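PDB 7C2A: SGNH-hydrolase family esterase from Altererythrobacter indicus, which acts as an esterase of the SGNH-hydrolase family and may hydrolyse lysophospholipids. Local coordinates for residues 4-9 and 38-43; 69-74 and 107-112; 60-65 and 101-106; 75-80 and 95-100. All coordinates share one frame; numbering follows the deposited sequence.

Contact 1 comes first along the chain and pairs edge strand 42-48 of the parallel sheet with its neighbour, strand 6-12. The other three are interleaved: 60-65, 69-74 and 75-80 open contacts 3, 2 and 4, and 95-100, 101-106 and 107-112 close contacts 4, 3 and 2. Contacts 2 and 3 thus alternate, and contact 4 falls within the span of both. Contact 2 joins the entrances of strands 74-78 and 111-114, contact 3 packs helices 54-66 and 90-106 together, and contact 4 lays helix 90-106 on strand 74-78, the middle strand of five. Centres lie about 12 Å apart for contacts 1 and 2, and about 9 Å for 2 and 3 and for 3 and 4.

Contact 1: residues 4-9 and 38-43; sequences ESRVIL and HGINAR. With ACT (acetate ion), chain G.
Val-7 lies alongside the long side chain of Arg-43, both pointing the same way, with CG1 over one face of the guanidinium and CG2 at 3.9 Å from Arg-43 NH2. The arginine reaches this place because its chain runs out extended from the backbone and then bends at chi3 (73°), turning the planar group back over the valine; NH2 is held at its far end by a salt bridge to Asp-70. On the side of the two strands that faces helix 27-35, Ile-8 CD1 touches Ala-42 CB at 4.0 Å, and both side chains rest on Leu-35. Arg-6, bent at chi2 and chi3, curls past Ile-40, its CG 4.2 Å from Ile-40 CG2. Its NH1 donates to acetate OXT at 2.9 Å, the acetate lying at the guanidinium edge, while NE pairs with Glu-73. The anion probably came from the crystallisation liquor. Beneath the side chains runs a parallel ladder: Arg-6 N binds Asn-41 O at 2.8 Å, Arg-43 N binds Arg-6 O at 2.8 Å, and Ile-8 N binds Arg-43 O at 3.1 Å. Two strands side by side in the same direction, joined through helix 27-35, make a beta-alpha-beta unit at the edge of the parallel sheet in the alpha/beta/alpha fold of SGNH hydrolases.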
loop_
_atom_site.group_PDB
_atom_site.type_symbol
_atom_site.label_atom_id
_atom_site.label_comp_id
_atom_site.label_asym_id
_atom_site.label_seq_id
_atom_site.Cartn_x
_atom_site.Cartn_y
_atom_site.Cartn_z
ATOM N N GLU A 4 -18.805 -7.378 22.140
ATOM C CA GLU A 4 -17.859 -7.892 21.167
ATOM C C GLU A 4 -17.170 -6.744 20.441
ATOM O O GLU A 4 -17.702 -5.633 20.316
ATOM C CB GLU A 4 -18.570 -8.775 20.142
ATOM C CG GLU A 4 -19.700 -8.085 19.448
ATOM C CD GLU A 4 -21.029 -8.490 20.027
ATOM O OE1 GLU A 4 -21.886 -8.969 19.256
ATOM O OE2 GLU A 4 -21.214 -8.344 21.253
ATOM N N SER A 5 -15.977 -7.037 19.944
ATOM C CA SER A 5 -15.166 -6.036 19.272
ATOM C C SER A 5 -15.746 -5.651 17.913
ATOM O O SER A 5 -16.451 -6.431 17.262
ATOM C CB SER A 5 -13.754 -6.585 19.092
ATOM O OG SER A 5 -13.163 -6.847 20.352
ATOM N N ARG A 6 -15.414 -4.436 17.486
ATOM C CA ARG A 6 -15.764 -3.934 16.163
ATOM C C ARG A 6 -14.804 -4.486 15.118
ATOM O O ARG A 6 -13.583 -4.385 15.263
ATOM C CB ARG A 6 -15.676 -2.409 16.133
ATOM C CG ARG A 6 -16.284 -1.708 17.339
ATOM C CD ARG A 6 -17.807 -1.880 17.400
ATOM N NE ARG A 6 -18.460 -1.604 16.121
ATOM C CZ ARG A 6 -18.725 -0.379 15.671
ATOM N NH1 ARG A 6 -18.391 0.695 16.376
ATOM N NH2 ARG A 6 -19.311 -0.226 14.488
ATOM N N VAL A 7 -15.345 -5.012 14.031
ATOM C CA VAL A 7 -14.537 -5.685 13.027
ATOM C C VAL A 7 -14.164 -4.714 11.914
ATOM O O VAL A 7 -15.036 -4.104 11.286
ATOM C CB VAL A 7 -15.269 -6.917 12.487
ATOM C CG1 VAL A 7 -14.458 -7.579 11.399
ATOM C CG2 VAL A 7 -15.560 -7.891 13.634
ATOM N N ILE A 8 -12.865 -4.580 11.659
ATOM C CA ILE A 8 -12.347 -3.713 10.606
ATOM C C ILE A 8 -11.490 -4.561 9.682
ATOM O O ILE A 8 -10.639 -5.318 10.149
ATOM C CB ILE A 8 -11.512 -2.552 11.180
ATOM C CG1 ILE A 8 -12.348 -1.714 12.155
ATOM C CG2 ILE A 8 -10.934 -1.699 10.049
ATOM C CD1 ILE A 8 -11.561 -0.644 12.894
ATOM N N LEU A 9 -11.726 -4.452 8.376
ATOM C CA LEU A 9 -10.887 -5.123 7.389
ATOM C C LEU A 9 -9.775 -4.183 6.937
ATOM O O LEU A 9 -10.056 -3.096 6.432
ATOM C CB LEU A 9 -11.741 -5.514 6.187
ATOM C CG LEU A 9 -10.969 -6.180 5.049
ATOM C CD1 LEU A 9 -10.406 -7.525 5.496
ATOM C CD2 LEU A 9 -11.837 -6.362 3.807
ATOM N N HIS A 38 -9.507 5.800 21.528
ATOM C CA HIS A 38 -10.674 6.464 20.973
ATOM C C HIS A 38 -11.962 5.831 21.466
ATOM O O HIS A 38 -13.018 6.049 20.865
ATOM C CB HIS A 38 -10.621 6.433 19.443
ATOM C CG HIS A 38 -9.415 7.108 18.872
ATOM N ND1 HIS A 38 -9.482 8.323 18.230
ATOM C CD2 HIS A 38 -8.107 6.759 18.876
ATOM C CE1 HIS A 38 -8.274 8.682 17.840
ATOM N NE2 HIS A 38 -7.419 7.755 18.224
ATOM N N GLY A 39 -11.886 5.021 22.520
ATOM C CA GLY A 39 -13.058 4.342 23.037
ATOM C C GLY A 39 -13.528 3.160 22.221
ATOM O O GLY A 39 -14.690 2.769 22.343
ATOM N N ILE A 40 -12.659 2.563 21.403
ATOM C CA ILE A 40 -13.042 1.513 20.462
ATOM C C ILE A 40 -12.241 0.258 20.758
ATOM O O ILE A 40 -11.008 0.294 20.789
ATOM C CB ILE A 40 -12.798 1.955 19.005
ATOM C CG1 ILE A 40 -13.720 3.113 18.643
ATOM C CG2 ILE A 40 -12.973 0.777 18.036
ATOM C CD1 ILE A 40 -13.268 3.901 17.423
ATOM N N ASN A 41 -12.945 -0.869 20.935
ATOM C CA ASN A 41 -12.332 -2.192 20.937
ATOM C C ASN A 41 -12.558 -2.775 19.551
ATOM O O ASN A 41 -13.688 -3.143 19.205
ATOM C CB ASN A 41 -12.954 -3.095 21.997
ATOM C CG ASN A 41 -12.420 -2.813 23.382
ATOM O OD1 ASN A 41 -11.214 -2.669 23.579
ATOM N ND2 ASN A 41 -13.321 -2.722 24.351
ATOM N N ALA A 42 -11.496 -2.837 18.757
ATOM C CA ALA A 42 -11.556 -3.341 17.396
ATOM C C ALA A 42 -10.828 -4.671 17.290
ATOM O O ALA A 42 -9.904 -4.968 18.056
ATOM C CB ALA A 42 -10.924 -2.342 16.425
ATOM N N ARG A 43 -11.275 -5.482 16.345
ATOM C CA ARG A 43 -10.529 -6.629 15.858
ATOM C C ARG A 43 -10.237 -6.295 14.409
ATOM O O ARG A 43 -11.160 -6.222 13.591
ATOM C CB ARG A 43 -11.355 -7.907 15.944
ATOM C CG ARG A 43 -10.636 -9.103 15.354
ATOM C CD ARG A 43 -11.323 -10.428 15.658
ATOM N NE ARG A 43 -12.561 -10.665 14.910
ATOM C CZ ARG A 43 -12.618 -11.053 13.637
ATOM N NH1 ARG A 43 -11.506 -11.214 12.931
ATOM N NH2 ARG A 43 -13.794 -11.280 13.066
HETATM C C ACT G . -17.665 2.156 19.211
HETATM O O ACT G . -18.306 2.932 18.447
HETATM O OXT ACT G . -17.155 1.033 18.947
HETATM C CH3 ACT G . -17.460 2.643 20.680
HETATM O O HOH W 1 -10.600 -5.361 20.382
#

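Contact 2: residues 69-74 and 107-112; sequences PDKPEL and RKIPIL
Lys-71 NZ donates to Arg-107 O at 2.7 Å, approaching in the plane of the carbonyl. Its chain is stretched from end to end (chi1 -173° and the later torsions likewise near 180°), and on the way it passes obliquely across Ile-109, CE standing 3.8 Å from Ile-109 CG1. The isoleucine is wedged between this methylene chain and the backbone of the other segment: Ile-109 CG2 is 3.8 Å from Pro-72 O. Further along, the ring of Pro-110 rests against a carbonyl, CD at 3.4 Å from Glu-73 O, and Leu-74 CD1 lies 4.2 Å from Pro-110 CB. Leu-74 CA makes a CH...O contact of 3.5 Å with Pro-110 O. Around this shell, a Schellman motif with Lys-108 as its C-prime residue ends helix 90-106, and Arg-107 is pinned by Glu-103 and Asp-66. A water that donates to Lys-108 O also accepts a weak bond from Lys-71 NZ. Pared back to an alanine here, Ile-109 would lose the branches touching Lys-71, Pro-72 and Leu-65, which is likely to open a gap and let the Lys-71 chain swing. Chemically, a positive ammonium meets a carbonyl just past a helix C-terminus, and Lys-71 probably gains from the partial negative charge gathered there.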
loop_
_atom_site.group_PDB
_atom_site.type_symbol
_atom_site.label_atom_id
_atom_site.label_comp_id
_atom_site.label_asym_id
_atom_site.label_seq_id
_atom_site.Cartn_x
_atom_site.Cartn_y
_atom_site.Cartn_z
ATOM N N PRO A 69 -15.831 -14.715 9.200
ATOM C CA PRO A 69 -16.977 -15.103 10.035
ATOM C C PRO A 69 -17.848 -13.923 10.414
ATOM O O PRO A 69 -19.067 -14.079 10.556
ATOM C CB PRO A 69 -16.327 -15.751 11.266
ATOM C CG PRO A 69 -14.925 -16.086 10.841
ATOM C CD PRO A 69 -14.547 -15.034 9.835
ATOM N N ASP A 70 -17.262 -12.737 10.571
ATOM C CA ASP A 70 -17.999 -11.537 10.931
ATOM C C ASP A 70 -17.807 -10.503 9.836
ATOM O O ASP A 70 -16.669 -10.179 9.475
ATOM C CB ASP A 70 -17.477 -10.935 12.233
ATOM C CG ASP A 70 -17.585 -11.882 13.397
ATOM O OD1 ASP A 70 -18.675 -12.468 13.601
ATOM O OD2 ASP A 70 -16.568 -12.029 14.111
ATOM N N LYS A 71 -18.905 -9.969 9.339
ATOM C CA LYS A 71 -18.836 -8.998 8.262
ATOM C C LYS A 71 -18.101 -7.747 8.735
ATOM O O LYS A 71 -18.406 -7.220 9.817
ATOM C CB LYS A 71 -20.250 -8.622 7.846
ATOM C CG LYS A 71 -20.318 -7.744 6.630
ATOM C CD LYS A 71 -21.759 -7.411 6.303
ATOM C CE LYS A 71 -21.843 -6.693 4.980
ATOM N NZ LYS A 71 -23.264 -6.484 4.576
ATOM N N PRO A 72 -17.143 -7.236 7.969
ATOM C CA PRO A 72 -16.462 -6.006 8.381
ATOM C C PRO A 72 -17.431 -4.850 8.526
ATOM O O PRO A 72 -18.355 -4.674 7.728
ATOM C CB PRO A 72 -15.470 -5.758 7.241
ATOM C CG PRO A 72 -15.203 -7.129 6.683
ATOM C CD PRO A 72 -16.534 -7.827 6.763
ATOM N N GLU A 73 -17.195 -4.053 9.561
ATOM C CA GLU A 73 -17.957 -2.843 9.802
ATOM C C GLU A 73 -17.301 -1.611 9.184
ATOM O O GLU A 73 -17.934 -0.556 9.095
ATOM C CB GLU A 73 -18.181 -2.677 11.313
ATOM C CG GLU A 73 -18.904 -3.888 11.923
ATOM C CD GLU A 73 -18.930 -3.877 13.442
ATOM O OE1 GLU A 73 -18.206 -4.695 14.053
ATOM O OE2 GLU A 73 -19.691 -3.066 14.011
ATOM N N LEU A 74 -16.070 -1.753 8.712
ATOM C CA LEU A 74 -15.335 -0.733 7.985
ATOM C C LEU A 74 -14.269 -1.491 7.220
ATOM O O LEU A 74 -13.688 -2.439 7.750
ATOM C CB LEU A 74 -14.654 0.247 8.947
ATOM C CG LEU A 74 -13.637 1.223 8.351
ATOM C CD1 LEU A 74 -14.311 2.206 7.415
ATOM C CD2 LEU A 74 -12.909 1.979 9.453
ATOM N N ARG A 107 -21.940 -4.596 -0.745
ATOM C CA ARG A 107 -22.191 -5.208 0.549
ATOM C C ARG A 107 -22.460 -4.184 1.636
ATOM O O ARG A 107 -22.566 -4.557 2.804
ATOM C CB ARG A 107 -21.018 -6.102 0.950
ATOM C CG ARG A 107 -20.679 -7.142 -0.098
ATOM C CD ARG A 107 -19.786 -8.198 0.490
ATOM N NE ARG A 107 -19.255 -9.080 -0.541
ATOM C CZ ARG A 107 -18.939 -10.352 -0.339
ATOM N NH1 ARG A 107 -19.116 -10.905 0.849
ATOM N NH2 ARG A 107 -18.464 -11.072 -1.335
ATOM N N LYS A 108 -22.549 -2.907 1.276
ATOM C CA LYS A 108 -22.822 -1.835 2.230
ATOM C C LYS A 108 -21.780 -1.772 3.348
ATOM O O LYS A 108 -22.103 -1.515 4.508
ATOM C CB LYS A 108 -24.250 -1.908 2.778
ATOM C CG LYS A 108 -25.287 -1.862 1.670
ATOM C CD LYS A 108 -26.672 -1.505 2.176
ATOM C CE LYS A 108 -27.567 -1.083 1.022
ATOM N NZ LYS A 108 -28.582 -0.083 1.452
ATOM N N ILE A 109 -20.520 -2.004 3.000
ATOM C CA ILE A 109 -19.407 -1.895 3.939
ATOM C C ILE A 109 -18.780 -0.516 3.773
ATOM O O ILE A 109 -18.296 -0.196 2.676
ATOM C CB ILE A 109 -18.373 -3.003 3.710
ATOM C CG1 ILE A 109 -19.008 -4.372 3.968
ATOM C CG2 ILE A 109 -17.168 -2.770 4.618
ATOM C CD1 ILE A 109 -18.141 -5.532 3.556
ATOM N N PRO A 110 -18.777 0.321 4.811
ATOM C CA PRO A 110 -18.123 1.629 4.713
ATOM C C PRO A 110 -16.650 1.505 4.357
ATOM O O PRO A 110 -15.973 0.553 4.746
ATOM C CB PRO A 110 -18.300 2.213 6.121
ATOM C CG PRO A 110 -19.495 1.515 6.683
ATOM C CD PRO A 110 -19.423 0.119 6.122
ATOM N N ILE A 111 -16.150 2.515 3.650
ATOM C CA ILE A 111 -14.810 2.494 3.071
ATOM C C ILE A 111 -13.998 3.675 3.586
ATOM O O ILE A 111 -14.460 4.823 3.550
ATOM C CB ILE A 111 -14.873 2.579 1.538
ATOM C CG1 ILE A 111 -15.675 1.419 0.951
ATOM C CG2 ILE A 111 -13.467 2.630 0.940
ATOM C CD1 ILE A 111 -16.148 1.690 -0.456
ATOM N N LEU A 112 -12.765 3.396 3.998
ATOM C CA LEU A 112 -11.727 4.406 4.158
ATOM C C LEU A 112 -10.613 4.079 3.170
ATOM O O LEU A 112 -10.040 2.984 3.209
ATOM C CB LEU A 112 -11.188 4.413 5.588
ATOM C CG LEU A 112 -10.021 5.360 5.860
ATOM C CD1 LEU A 112 -10.428 6.802 5.620
ATOM C CD2 LEU A 112 -9.515 5.170 7.282
HETATM O O HOH W 2 -23.059 -3.646 6.322
#

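Contact 3: residues 60-65 and 101-106; sequences RIKFVL and LEELQR
Glu-103 meets Lys-62 across the helix interface, the two side chains crossing at about a right angle and closing a salt bridge of 2.9 Å from Lys-62 NZ to Glu-103 OE1. Chi1 of 179° swings the glutamate's CG away from its own amide nitrogen and against Leu-65 CD1 at 4.0 Å, and a bend at chi2 (64°) turns the carboxylate aside to the cations. Next, Leu-104 carries the apolar part: its CD2 sits 4.0 Å from Leu-65 CD1, again nearly at right angles, and more loosely 4.4 Å from Ile-61 CD1. One turn after Glu-103, Arg-106 grips the same carboxylate side-on, NH2 to Glu-103 OE2 at 2.9 Å and NE to OE1 at 3.3 Å. The lysine and NE reach OE1 from opposite faces of the carboxylate plane. Lys-62 and Arg-106 each have a second conformer, so these two grips may not be permanent. The strongest polar partner of Glu-103 is Arg-107, whose NE forms a salt bridge to OE2. Surrounded by these cations, the buried carboxylate is likely to stay ionised. A leucine in place of Glu-103 would probably leave Lys-62 and Arg-106 as close positive charges with no anion between them, and take a partner from Arg-107. The short helix axes pass 10.2 Å apart at 34°, two helices packed on one face of a parallel sheet, as in alpha/beta/alpha sandwiches.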
loop_
_atom_site.group_PDB
_atom_site.type_symbol
_atom_site.label_atom_id
_atom_site.label_comp_id
_atom_site.label_asym_id
_atom_site.label_seq_id
_atom_site.Cartn_x
_atom_site.Cartn_y
_atom_site.Cartn_z
ATOM N N ARG A 60 -8.919 -10.966 -5.279
ATOM C CA ARG A 60 -9.171 -11.647 -4.013
ATOM C C ARG A 60 -10.212 -10.983 -3.127
ATOM O O ARG A 60 -10.550 -11.560 -2.091
ATOM C CB ARG A 60 -7.878 -11.904 -3.218
ATOM C CG ARG A 60 -7.216 -10.654 -2.689
ATOM C CD ARG A 60 -6.023 -10.978 -1.772
ATOM N NE ARG A 60 -5.278 -9.750 -1.497
ATOM C CZ ARG A 60 -5.235 -9.119 -0.324
ATOM N NH1 ARG A 60 -5.834 -9.633 0.739
ATOM N NH2 ARG A 60 -4.575 -7.977 -0.216
ATOM N N ILE A 61 -10.746 -9.812 -3.485
ATOM C CA ILE A 61 -11.610 -9.104 -2.538
ATOM C C ILE A 61 -12.839 -9.932 -2.161
ATOM O O ILE A 61 -13.211 -10.003 -0.986
ATOM C CB ILE A 61 -11.954 -7.678 -3.012
ATOM C CG1 ILE A 61 -12.827 -6.966 -1.964
ATOM C CG2 ILE A 61 -12.670 -7.683 -4.369
ATOM C CD1 ILE A 61 -12.157 -6.709 -0.602
ATOM N N LYS A 62 -13.494 -10.560 -3.141
ATOM C CA LYS A 62 -14.671 -11.370 -2.827
ATOM C C LYS A 62 -14.313 -12.527 -1.902
ATOM O O LYS A 62 -15.017 -12.795 -0.923
ATOM C CB LYS A 62 -15.310 -11.903 -4.110
ATOM C CG LYS A 62 -16.215 -10.920 -4.843
ATOM C CD LYS A 62 -16.778 -11.567 -6.113
ATOM C CE LYS A 62 -17.673 -10.621 -6.904
ATOM N NZ LYS A 62 -18.973 -10.370 -6.233
ATOM N N PHE A 63 -13.220 -13.226 -2.203
ATOM C CA PHE A 63 -12.806 -14.352 -1.374
ATOM C C PHE A 63 -12.506 -13.906 0.049
ATOM O O PHE A 63 -12.898 -14.568 1.015
ATOM C CB PHE A 63 -11.561 -15.000 -1.986
ATOM C CG PHE A 63 -11.018 -16.145 -1.179
ATOM C CD1 PHE A 63 -11.545 -17.418 -1.332
ATOM C CD2 PHE A 63 -9.997 -15.962 -0.264
ATOM C CE1 PHE A 63 -11.061 -18.480 -0.603
ATOM C CE2 PHE A 63 -9.511 -17.033 0.473
ATOM C CZ PHE A 63 -10.050 -18.291 0.305
ATOM N N VAL A 64 -11.790 -12.791 0.198
ATOM C CA VAL A 64 -11.456 -12.289 1.530
ATOM C C VAL A 64 -12.723 -11.965 2.308
ATOM O O VAL A 64 -12.858 -12.327 3.483
ATOM C CB VAL A 64 -10.499 -11.085 1.423
ATOM C CG1 VAL A 64 -10.375 -10.374 2.757
ATOM C CG2 VAL A 64 -9.134 -11.544 0.941
ATOM N N LEU A 65 -13.680 -11.305 1.668
ATOM C CA LEU A 65 -14.931 -10.980 2.350
ATOM C C LEU A 65 -15.729 -12.236 2.686
ATOM O O LEU A 65 -16.250 -12.371 3.802
ATOM C CB LEU A 65 -15.753 -10.036 1.482
ATOM C CG LEU A 65 -15.144 -8.641 1.349
ATOM C CD1 LEU A 65 -15.844 -7.866 0.255
ATOM C CD2 LEU A 65 -15.214 -7.878 2.683
ATOM N N LEU A 101 -13.846 -1.220 -4.688
ATOM C CA LEU A 101 -14.772 -0.379 -3.943
ATOM C C LEU A 101 -16.211 -0.703 -4.299
ATOM O O LEU A 101 -17.092 -0.628 -3.438
ATOM C CB LEU A 101 -14.471 1.097 -4.181
ATOM C CG LEU A 101 -13.044 1.548 -3.850
ATOM C CD1 LEU A 101 -12.988 3.063 -3.819
ATOM C CD2 LEU A 101 -12.548 0.960 -2.538
ATOM N N GLU A 102 -16.464 -1.096 -5.548
ATOM C CA GLU A 102 -17.813 -1.469 -5.948
ATOM C C GLU A 102 -18.286 -2.707 -5.204
ATOM O O GLU A 102 -19.458 -2.799 -4.825
ATOM C CB GLU A 102 -17.863 -1.687 -7.458
ATOM C CG GLU A 102 -18.090 -0.397 -8.207
ATOM C CD GLU A 102 -17.940 -0.509 -9.710
ATOM O OE1 GLU A 102 -17.786 -1.640 -10.224
ATOM O OE2 GLU A 102 -17.976 0.551 -10.373
ATOM N N GLU A 103 -17.403 -3.682 -5.007
ATOM C CA GLU A 103 -17.772 -4.862 -4.235
ATOM C C GLU A 103 -18.080 -4.500 -2.782
ATOM O O GLU A 103 -19.069 -4.975 -2.212
ATOM C CB GLU A 103 -16.659 -5.902 -4.333
ATOM C CG GLU A 103 -16.923 -7.168 -3.536
ATOM C CD GLU A 103 -18.134 -7.955 -4.014
ATOM O OE1 GLU A 103 -18.604 -7.726 -5.148
ATOM O OE2 GLU A 103 -18.627 -8.807 -3.249
ATOM N N LEU A 104 -17.242 -3.664 -2.163
ATOM C CA LEU A 104 -17.515 -3.231 -0.794
ATOM C C LEU A 104 -18.834 -2.472 -0.714
ATOM O O LEU A 104 -19.631 -2.686 0.209
ATOM C CB LEU A 104 -16.360 -2.366 -0.284
ATOM C CG LEU A 104 -15.062 -3.147 -0.073
ATOM C CD1 LEU A 104 -13.862 -2.206 0.017
ATOM C CD2 LEU A 104 -15.141 -4.027 1.158
ATOM N N GLN A 105 -19.085 -1.589 -1.683
ATOM C CA GLN A 105 -20.324 -0.817 -1.696
ATOM C C GLN A 105 -21.536 -1.719 -1.883
ATOM O O GLN A 105 -22.586 -1.499 -1.263
ATOM C CB GLN A 105 -20.255 0.216 -2.816
ATOM C CG GLN A 105 -21.208 1.383 -2.669
ATOM C CD GLN A 105 -20.926 2.462 -3.689
ATOM O OE1 GLN A 105 -20.850 2.187 -4.886
ATOM N NE2 GLN A 105 -20.753 3.692 -3.223
ATOM N N ARG A 106 -21.426 -2.724 -2.752
ATOM C CA ARG A 106 -22.529 -3.662 -2.917
ATOM C C ARG A 106 -22.926 -4.263 -1.578
ATOM O O ARG A 106 -24.119 -4.410 -1.280
ATOM C CB ARG A 106 -22.125 -4.760 -3.897
ATOM C CG ARG A 106 -23.229 -5.723 -4.258
ATOM C CD ARG A 106 -22.700 -6.778 -5.211
ATOM N NE ARG A 106 -21.827 -7.726 -4.528
ATOM C CZ ARG A 106 -22.263 -8.736 -3.783
ATOM N NH1 ARG A 106 -23.565 -8.936 -3.635
ATOM N NH2 ARG A 106 -21.400 -9.548 -3.192
#

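Contact 4: residues 75-80 and 95-100; sequences AIVELG and QNLSGI
Val-77 and Leu-97 slide past one another in opposite directions, the valine reaching out from the strand and the leucine from the helix, so that CG1 of the first comes to 4.0 Å from CD2 of the second. The same leucine methyl also lies 4.1 Å from Leu-79 CB, which places Leu-97 CD2 in the notch between the two strand-side residues. Its other methyl, CD1, approaches the backbone instead and packs 3.9 Å from Leu-79 O, whose hydrogen bond is with Tyr-134 OH. Ile-100, one turn on, takes a different attitude: it crosses Leu-79 at about a right angle, the two side chains meeting through their CD1 methyls at 3.8 Å. Chi1 of -71° sets Leu-79 CG opposite the carbonyl carbon, and a chi2 near 180° carries CD1 on to the isoleucine methyl. Ile-100 CG2 closes the group more loosely, 4.4 Å from Val-77 CG1. All four side chains are buried; Leu-58 of helix 54-66 backs Ile-100, and helix 133-140 flanks Leu-97. Beyond Leu-79 the chain turns at Gly-80, the N-cap of helix 81-85, where a side chain would jam against Leu-79 O. This is a helix packed on its preceding strand in a beta-alpha-beta unit; by sequence, Gly-80 opens the Gly-x-Asn-Asp block whose asparagine contributes to the oxyanion hole in related SGNH hydrolases.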
loop_
_atom_site.group_PDB
_atom_site.type_symbol
_atom_site.label_atom_id
_atom_site.label_comp_id
_atom_site.label_asym_id
_atom_site.label_seq_id
_atom_site.Cartn_x
_atom_site.Cartn_y
_atom_site.Cartn_z
ATOM N N ALA A 75 -14.026 -1.080 5.978
ATOM C CA ALA A 75 -12.934 -1.615 5.173
ATOM C C ALA A 75 -11.966 -0.487 4.870
ATOM O O ALA A 75 -12.366 0.543 4.314
ATOM C CB ALA A 75 -13.445 -2.208 3.857
ATOM N N ILE A 76 -10.703 -0.688 5.219
ATOM C CA ILE A 76 -9.635 0.249 4.898
ATOM C C ILE A 76 -8.893 -0.317 3.701
ATOM O O ILE A 76 -8.361 -1.428 3.769
ATOM C CB ILE A 76 -8.677 0.439 6.085
ATOM C CG1 ILE A 76 -9.434 0.801 7.371
ATOM C CG2 ILE A 76 -7.626 1.480 5.725
ATOM C CD1 ILE A 76 -8.559 0.852 8.627
ATOM N N VAL A 77 -8.848 0.430 2.600
ATOM C CA VAL A 77 -8.282 -0.068 1.347
ATOM C C VAL A 77 -7.008 0.708 1.058
ATOM O O VAL A 77 -7.032 1.941 0.937
ATOM C CB VAL A 77 -9.279 0.048 0.187
ATOM C CG1 VAL A 77 -8.627 -0.376 -1.123
ATOM C CG2 VAL A 77 -10.522 -0.774 0.462
ATOM N N GLU A 78 -5.897 -0.019 0.924
ATOM C CA GLU A 78 -4.561 0.561 0.798
ATOM C C GLU A 78 -3.830 -0.194 -0.311
ATOM O O GLU A 78 -3.129 -1.164 -0.048
ATOM C CB GLU A 78 -3.843 0.439 2.137
ATOM C CG GLU A 78 -2.419 0.931 2.162
ATOM C CD GLU A 78 -1.394 -0.163 1.893
ATOM O OE1 GLU A 78 -0.470 0.116 1.094
ATOM O OE2 GLU A 78 -1.483 -1.269 2.467
ATOM N N LEU A 79 -4.006 0.246 -1.556
ATOM C CA LEU A 79 -3.416 -0.452 -2.688
ATOM C C LEU A 79 -3.053 0.560 -3.762
ATOM O O LEU A 79 -3.661 1.630 -3.870
ATOM C CB LEU A 79 -4.365 -1.488 -3.295
ATOM C CG LEU A 79 -4.613 -2.728 -2.446
ATOM C CD1 LEU A 79 -5.717 -3.556 -3.084
ATOM C CD2 LEU A 79 -3.353 -3.546 -2.324
ATOM N N GLY A 80 -2.082 0.178 -4.588
ATOM C CA GLY A 80 -1.643 0.989 -5.711
ATOM C C GLY A 80 -0.153 1.237 -5.705
ATOM O O GLY A 80 0.449 1.498 -6.752
ATOM N N GLN A 95 -9.190 1.710 -12.386
ATOM C CA GLN A 95 -10.246 0.767 -12.738
ATOM C C GLN A 95 -10.271 -0.417 -11.783
ATOM O O GLN A 95 -11.341 -0.854 -11.352
ATOM C CB GLN A 95 -10.019 0.269 -14.160
ATOM C CG GLN A 95 -10.112 1.333 -15.237
ATOM C CD GLN A 95 -9.312 0.975 -16.486
ATOM O OE1 GLN A 95 -9.021 -0.198 -16.741
ATOM N NE2 GLN A 95 -8.948 1.989 -17.265
ATOM N N ASN A 96 -9.096 -0.952 -11.447
ATOM C CA ASN A 96 -9.047 -2.087 -10.533
ATOM C C ASN A 96 -9.538 -1.696 -9.148
ATOM O O ASN A 96 -10.334 -2.422 -8.531
ATOM C CB ASN A 96 -7.620 -2.631 -10.460
ATOM C CG ASN A 96 -7.150 -3.245 -11.756
ATOM O OD1 ASN A 96 -7.960 -3.650 -12.599
ATOM N ND2 ASN A 96 -5.842 -3.340 -11.918
ATOM N N LEU A 97 -9.090 -0.541 -8.651
ATOM C CA LEU A 97 -9.576 -0.064 -7.361
ATOM C C LEU A 97 -11.075 0.179 -7.395
ATOM O O LEU A 97 -11.773 -0.087 -6.408
ATOM C CB LEU A 97 -8.837 1.211 -6.960
ATOM C CG LEU A 97 -7.463 0.989 -6.334
ATOM C CD1 LEU A 97 -6.600 2.235 -6.422
ATOM C CD2 LEU A 97 -7.588 0.532 -4.890
ATOM N N SER A 98 -11.597 0.666 -8.530
ATOM C CA SER A 98 -13.040 0.856 -8.655
ATOM C C SER A 98 -13.783 -0.456 -8.442
ATOM O O SER A 98 -14.829 -0.484 -7.789
ATOM C CB SER A 98 -13.378 1.430 -10.034
ATOM O OG SER A 98 -12.908 2.748 -10.193
ATOM N N GLY A 99 -13.262 -1.551 -8.997
ATOM C CA GLY A 99 -13.904 -2.840 -8.805
ATOM C C GLY A 99 -13.889 -3.289 -7.355
ATOM O O GLY A 99 -14.855 -3.885 -6.877
ATOM N N ILE A 100 -12.798 -3.009 -6.635
ATOM C CA ILE A 100 -12.740 -3.326 -5.207
ATOM C C ILE A 100 -13.786 -2.528 -4.438
ATOM O O ILE A 100 -14.538 -3.072 -3.615
ATOM C CB ILE A 100 -11.329 -3.067 -4.648
ATOM C CG1 ILE A 100 -10.316 -3.991 -5.321
ATOM C CG2 ILE A 100 -11.313 -3.248 -3.132
ATOM C CD1 ILE A 100 -8.881 -3.573 -5.106
#